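Local coordinates for putative exported protein (PDB 2PFY), which probably acts as the periplasmic receptor of a tripartite ATP-independent (TRAP) transporter, binding pyroglutamic acid for uptake, at residues V51-G54 with V55-V59; R216-Q219 with R220-A223. All coordinates share one frame; numbering follows the deposited sequence.

Interaction 1: residues V51-G54 with V55-V59; sequences VKRG and VQQGV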
ATOM      1  N   VAL A  51       6.126  -5.792 -10.285  1.00 19.19           N
ATOM      2  CA  VAL A  51       4.771  -5.755 -10.808  1.00 18.63           C
ATOM      3  C   VAL A  51       4.609  -4.802 -12.000  1.00 19.19           C
ATOM      4  O   VAL A  51       4.075  -5.203 -13.016  1.00 18.42           O
ATOM      5  CB  VAL A  51       3.731  -5.438  -9.721  1.00 17.73           C
ATOM      6  CG1 VAL A  51       2.290  -5.259 -10.378  1.00 18.24           C
ATOM      7  CG2 VAL A  51       3.712  -6.594  -8.672  1.00 15.97           C
ATOM      8  N   LYS A  52       5.035  -3.539 -11.871  1.00 20.79           N
ATOM      9  CA  LYS A  52       4.730  -2.575 -12.946  1.00 21.15           C
ATOM     10  C   LYS A  52       5.323  -3.017 -14.262  1.00 21.32           C
ATOM     11  O   LYS A  52       4.649  -3.023 -15.305  1.00 21.39           O
ATOM     12  CB  LYS A  52       5.216  -1.163 -12.606  1.00 22.58           C
ATOM     13  CG  LYS A  52       4.679  -0.133 -13.613  1.00 24.31           C
ATOM     14  CD  LYS A  52       5.551   1.110 -13.647  1.00 30.62           C
ATOM     15  CE  LYS A  52       6.827   0.813 -14.346  1.00 34.44           C
ATOM     16  NZ  LYS A  52       7.356   2.088 -14.922  1.00 38.09           N
ATOM     17  N   ARG A  53       6.582  -3.427 -14.214  1.00 20.86           N
ATOM     18  CA  ARG A  53       7.293  -3.873 -15.403  1.00 20.81           C
ATOM     19  C   ARG A  53       6.689  -5.152 -15.935  1.00 19.84           C
ATOM     20  O   ARG A  53       6.558  -5.290 -17.138  1.00 18.62           O
ATOM     21  CB  ARG A  53       8.791  -4.030 -15.070  1.00 21.09           C
ATOM     22  CG  ARG A  53       9.691  -4.376 -16.226  1.00 27.51           C
ATOM     23  CD  ARG A  53       9.862  -3.155 -17.119  1.00 31.90           C
ATOM     24  NE  ARG A  53      10.980  -3.342 -18.031  1.00 35.03           N
ATOM     25  CZ  ARG A  53      10.978  -2.937 -19.292  1.00 36.30           C
ATOM     26  NH1 ARG A  53       9.895  -2.357 -19.787  1.00 33.59           N
ATOM     27  NH2 ARG A  53      12.043  -3.160 -20.068  1.00 39.28           N
ATOM     28  N   GLY A  54       6.273  -6.075 -15.056  1.00 18.35           N
ATOM     29  CA  GLY A  54       5.598  -7.292 -15.504  1.00 18.34           C
ATOM     30  C   GLY A  54       4.275  -7.009 -16.219  1.00 19.24           C
ATOM     31  O   GLY A  54       3.926  -7.674 -17.226  1.00 19.06           O
ATOM     32  N   VAL A  55       3.535  -6.017 -15.724  1.00 18.37           N
ATOM     33  CA  VAL A  55       2.292  -5.625 -16.399  1.00 18.53           C
ATOM     34  C   VAL A  55       2.624  -4.981 -17.761  1.00 19.15           C
ATOM     35  O   VAL A  55       2.006  -5.327 -18.774  1.00 19.48           O
ATOM     36  CB  VAL A  55       1.441  -4.684 -15.532  1.00 18.39           C
ATOM     37  CG1 VAL A  55       0.238  -4.065 -16.341  1.00 18.98           C
ATOM     38  CG2 VAL A  55       0.935  -5.405 -14.191  1.00 16.68           C
ATOM     39  N   GLN A  56       3.574  -4.052 -17.788  1.00 20.47           N
ATOM     40  CA  GLN A  56       4.003  -3.402 -19.067  1.00 23.03           C
ATOM     41  C   GLN A  56       4.463  -4.398 -20.132  1.00 22.80           C
ATOM     42  O   GLN A  56       4.117  -4.262 -21.336  1.00 21.99           O
ATOM     43  CB  GLN A  56       5.194  -2.481 -18.805  1.00 24.37           C
ATOM     44  CG  GLN A  56       4.851  -1.093 -18.468  1.00 28.12           C
ATOM     45  CD  GLN A  56       6.083  -0.188 -18.437  1.00 34.88           C
ATOM     46  OE1 GLN A  56       7.206  -0.640 -18.205  1.00 37.91           O
ATOM     47  NE2 GLN A  56       5.870   1.097 -18.658  1.00 35.23           N
ATOM     48  N   GLN A  57       5.242  -5.398 -19.687  1.00 22.39           N
ATOM     49  CA  GLN A  57       5.805  -6.417 -20.578  1.00 23.32           C
ATOM     50  C   GLN A  57       4.900  -7.610 -20.898  1.00 23.25           C
ATOM     51  O   GLN A  57       5.288  -8.477 -21.690  1.00 22.88           O
ATOM     52  CB  GLN A  57       7.147  -6.914 -20.032  1.00 23.34           C
ATOM     53  CG  GLN A  57       8.228  -5.832 -19.935  1.00 23.61           C
ATOM     54  CD  GLN A  57       9.577  -6.442 -19.572  1.00 25.18           C
ATOM     55  OE1 GLN A  57       9.773  -6.906 -18.462  1.00 26.06           O
ATOM     56  NE2 GLN A  57      10.487  -6.498 -20.532  1.00 27.14           N
ATOM     57  N   GLY A  58       3.718  -7.683 -20.276  1.00 21.55           N
ATOM     58  CA  GLY A  58       2.799  -8.781 -20.535  1.00 20.72           C
ATOM     59  C   GLY A  58       3.150 -10.103 -19.854  1.00 20.84           C
ATOM     60  O   GLY A  58       2.736 -11.167 -20.293  1.00 20.12           O
ATOM     61  N   VAL A  59       3.909 -10.053 -18.768  1.00 20.15           N
ATOM     62  CA  VAL A  59       4.069 -11.246 -17.947  1.00 19.38           C
ATOM     63  C   VAL A  59       2.676 -11.565 -17.434  1.00 19.04           C
ATOM     64  O   VAL A  59       2.255 -12.717 -17.407  1.00 19.07           O
ATOM     65  CB  VAL A  59       5.015 -10.937 -16.772  1.00 19.54           C
ATOM     66  CG1 VAL A  59       5.001 -12.032 -15.756  1.00 21.27           C
ATOM     67  CG2 VAL A  59       6.435 -10.709 -17.328  1.00 20.53           C
TER
HETATM   68  O   HOH W   1       9.146   0.468 -16.767  1.00 47.16           O

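Interaction 2: residues R216-Q219 with R220-A223; sequences RAFQ and RLPA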
ATOM      1  N   ARG A 216      -2.467  -2.207 -23.956  1.00 26.64           N
ATOM      2  CA  ARG A 216      -2.694  -2.974 -25.191  1.00 28.17           C
ATOM      3  C   ARG A 216      -3.640  -4.167 -25.005  1.00 26.85           C
ATOM      4  O   ARG A 216      -4.582  -4.352 -25.778  1.00 26.59           O
ATOM      5  CB  ARG A 216      -1.361  -3.413 -25.829  1.00 28.80           C
ATOM      6  CG  ARG A 216      -1.523  -4.344 -27.036  1.00 34.42           C
ATOM      7  CD  ARG A 216      -0.449  -4.156 -28.125  1.00 41.64           C
ATOM      8  NE  ARG A 216       0.375  -2.948 -27.928  1.00 46.66           N
ATOM      9  CZ  ARG A 216       0.399  -1.887 -28.734  1.00 48.23           C
ATOM     10  NH1 ARG A 216      -0.349  -1.849 -29.841  1.00 49.38           N
ATOM     11  NH2 ARG A 216       1.193  -0.863 -28.434  1.00 48.90           N
ATOM     12  N   ALA A 217      -3.423  -4.937 -23.946  1.00 25.67           N
ATOM     13  CA  ALA A 217      -4.306  -6.032 -23.615  1.00 24.87           C
ATOM     14  C   ALA A 217      -5.714  -5.496 -23.341  1.00 24.41           C
ATOM     15  O   ALA A 217      -6.706  -6.059 -23.844  1.00 24.74           O
ATOM     16  CB  ALA A 217      -3.769  -6.802 -22.388  1.00 25.10           C
ATOM     17  N   PHE A 218      -5.806  -4.437 -22.528  1.00 25.11           N
ATOM     18  CA  PHE A 218      -7.111  -3.832 -22.177  1.00 24.88           C
ATOM     19  C   PHE A 218      -7.818  -3.348 -23.457  1.00 24.88           C
ATOM     20  O   PHE A 218      -9.003  -3.639 -23.669  1.00 24.21           O
ATOM     21  CB  PHE A 218      -6.908  -2.647 -21.218  1.00 25.91           C
ATOM     22  CG  PHE A 218      -8.198  -1.992 -20.740  1.00 26.77           C
ATOM     23  CD1 PHE A 218      -8.942  -2.548 -19.688  1.00 27.49           C
ATOM     24  CD2 PHE A 218      -8.633  -0.803 -21.305  1.00 27.00           C
ATOM     25  CE1 PHE A 218     -10.124  -1.923 -19.241  1.00 27.98           C
ATOM     26  CE2 PHE A 218      -9.816  -0.183 -20.892  1.00 27.57           C
ATOM     27  CZ  PHE A 218     -10.567  -0.735 -19.858  1.00 26.75           C
ATOM     28  N   GLN A 219      -7.090  -2.617 -24.301  1.00 25.72           N
ATOM     29  CA  GLN A 219      -7.677  -2.021 -25.522  1.00 28.52           C
ATOM     30  C   GLN A 219      -8.144  -3.095 -26.513  1.00 27.22           C
ATOM     31  O   GLN A 219      -9.023  -2.837 -27.371  1.00 27.23           O
ATOM     32  CB  GLN A 219      -6.688  -1.046 -26.197  1.00 29.04           C
ATOM     33  CG  GLN A 219      -6.510   0.289 -25.473  1.00 31.82           C
ATOM     34  CD  GLN A 219      -5.510   1.255 -26.179  1.00 34.01           C
ATOM     35  OE1 GLN A 219      -4.466   0.845 -26.748  1.00 39.78           O
ATOM     36  NE2 GLN A 219      -5.828   2.553 -26.119  1.00 39.95           N
ATOM     37  N   ARG A 220      -7.615  -4.314 -26.385  1.00 25.08           N
ATOM     38  CA  ARG A 220      -8.033  -5.379 -27.311  1.00 26.27           C
ATOM     39  C   ARG A 220      -9.356  -6.068 -26.923  1.00 24.99           C
ATOM     40  O   ARG A 220      -9.954  -6.743 -27.729  1.00 23.13           O
ATOM     41  CB  ARG A 220      -6.857  -6.311 -27.740  1.00 26.89           C
ATOM     42  CG  ARG A 220      -6.807  -7.719 -27.196  1.00 31.27           C
ATOM     43  CD  ARG A 220      -5.678  -8.541 -27.904  1.00 30.39           C
ATOM     44  NE  ARG A 220      -4.403  -7.848 -27.881  1.00 37.42           N
ATOM     45  CZ  ARG A 220      -3.466  -8.021 -26.939  1.00 41.18           C
ATOM     46  NH1 ARG A 220      -3.645  -8.881 -25.923  1.00 42.24           N
ATOM     47  NH2 ARG A 220      -2.334  -7.327 -27.009  1.00 41.55           N
ATOM     48  N   LEU A 221      -9.860  -5.806 -25.709  1.00 23.17           N
ATOM     49  CA  LEU A 221     -11.131  -6.370 -25.296  1.00 22.62           C
ATOM     50  C   LEU A 221     -12.268  -5.654 -26.044  1.00 22.58           C
ATOM     51  O   LEU A 221     -12.100  -4.510 -26.420  1.00 20.83           O
ATOM     52  CB  LEU A 221     -11.327  -6.135 -23.800  1.00 22.11           C
ATOM     53  CG  LEU A 221     -10.314  -6.848 -22.911  1.00 21.57           C
ATOM     54  CD1 LEU A 221     -10.429  -6.346 -21.449  1.00 22.62           C
ATOM     55  CD2 LEU A 221     -10.552  -8.359 -23.006  1.00 21.61           C
ATOM     56  N   PRO A 222     -13.415  -6.332 -26.253  1.00 23.28           N
ATOM     57  CA  PRO A 222     -14.603  -5.582 -26.730  1.00 23.79           C
ATOM     58  C   PRO A 222     -14.914  -4.398 -25.819  1.00 25.27           C
ATOM     59  O   PRO A 222     -14.700  -4.470 -24.571  1.00 24.12           O
ATOM     60  CB  PRO A 222     -15.727  -6.616 -26.673  1.00 24.27           C
ATOM     61  CG  PRO A 222     -15.049  -7.982 -26.768  1.00 24.68           C
ATOM     62  CD  PRO A 222     -13.657  -7.789 -26.122  1.00 24.06           C
ATOM     63  N   ALA A 223     -15.392  -3.307 -26.423  1.00 25.68           N
ATOM     64  CA  ALA A 223     -15.844  -2.090 -25.726  1.00 26.05           C
ATOM     65  C   ALA A 223     -16.635  -2.362 -24.457  1.00 27.46           C
ATOM     66  O   ALA A 223     -16.273  -1.841 -23.382  1.00 27.00           O
ATOM     67  CB  ALA A 223     -16.694  -1.181 -26.700  1.00 26.65           C
TER
HETATM   68  O   HOH W   2     -11.262  -4.108 -29.109  1.00 38.08           O

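Interaction 1: residues V51-G54 with V55-V59
Q57 lies against R53, one helical turn back in helix 51-57, and can be traced from root to amide. Its CB and CG both rest on the R53 carbonyl, CG 3.3 Å from R53 O, because chi1 of -62° sets CG beside the backbone N. The amide then stacks on the R53 guanidinium: the planes are 2° apart, and Q57 CD stands 3.7 Å above the guanidinium centre. At the tip, Q57 OE1 approaches R53 CG (3.4 Å), while Q57 NE2 lies over the same face, 3.7 Å from R53 NH2. Q56 OE1 comes instead to the guanidinium edge, 3.6 Å from R53 NH1.

Beside it, K52 and Q56 run in the same direction and share a water, which donates to Q56 OE1 (2.7 Å) and accepts from K52 NZ. K52 NZ also bonds Q110 OE1, and Q56 NE2 bonds the backbone O of Q110. Both residues touch I112 of strand 112-119, fastening the helix to the edge of the five-stranded sheet. The helix finishes in a Schellman motif: G58 has positive phi, G58 N bonds V55 O (3.3 Å), and V59 N reaches G54 O at 2.8 Å. R53 is thus steered by flat packing and by an amide oxygen too distant to count as a bond, which may slightly favour its charge, whereas K52 and Q56 are fixed by true hydrogen bonds.

Interaction 2: residues R216-Q219 with R220-A223
The C-terminal turn of helix 215-220, where R216-F218 meet R220 and L221, leads into the short linker before helix 223-257. R220 N has two acceptors here: a weak bond to R216 O and a second one to A217 O at 3.2 Å, with the donor 69° out of the carbonyl plane. L221 N follows with a straighter bond to F218 O (3.1 Å, N-H...O 158°), again from above the plane. Both bonds of i to i+3 spacing are those of a tight, 3-10-like turn.

A bend at chi3 (51°) turns the R220 guanidinium back over the R216-A217 backbone. One face lies over R216 O and A217 CA, the latter 3.6 Å above the plane and near the rim, so this face rests on backbone atoms; R220 NH1 reaches A217 CB only at 4.1 Å. The two like-charged ends keep apart, R216 NE 5.2 Å from R220 NH2.

This bend joins the five-stranded sheet to the long helix that follows, with P222 at the N-cap position. L221 and A217 pack on W4 of strand 2-7, while F218 lies against R226, V229 and L230 of helix 223-257. Across the turn the F218 and L221 side chains meet loosely, CD1 to CD1, at 4.4 Å. L221 CB also sits 3.4 Å from F218 O. L221 O is hydrogen-bonded to R226 NH1.

Overall arrangement
From the N terminus, the chain forms strands 2-7 and 35-40 before reaching interaction 1, a local contact in helix 51-57 that turns the chain toward strand 62-66. Much later, strand 208-214, antiparallel neighbour of 62-66 in the five-stranded sheet, runs into interaction 2 and then helix 223-257. The two are in series, neither nested nor crossed, and each closes only a helical turn. The centres of interactions 1 and 2 lie 16 Å apart; the nearest atoms of interactions 1 and 2 are about 7 Å apart, without touching. N214 nonetheless bridges them: its ND2 binds V55 O and its OD1 accepts from A217 N. As N214 ends strand 208-214, one strand end ties both helices.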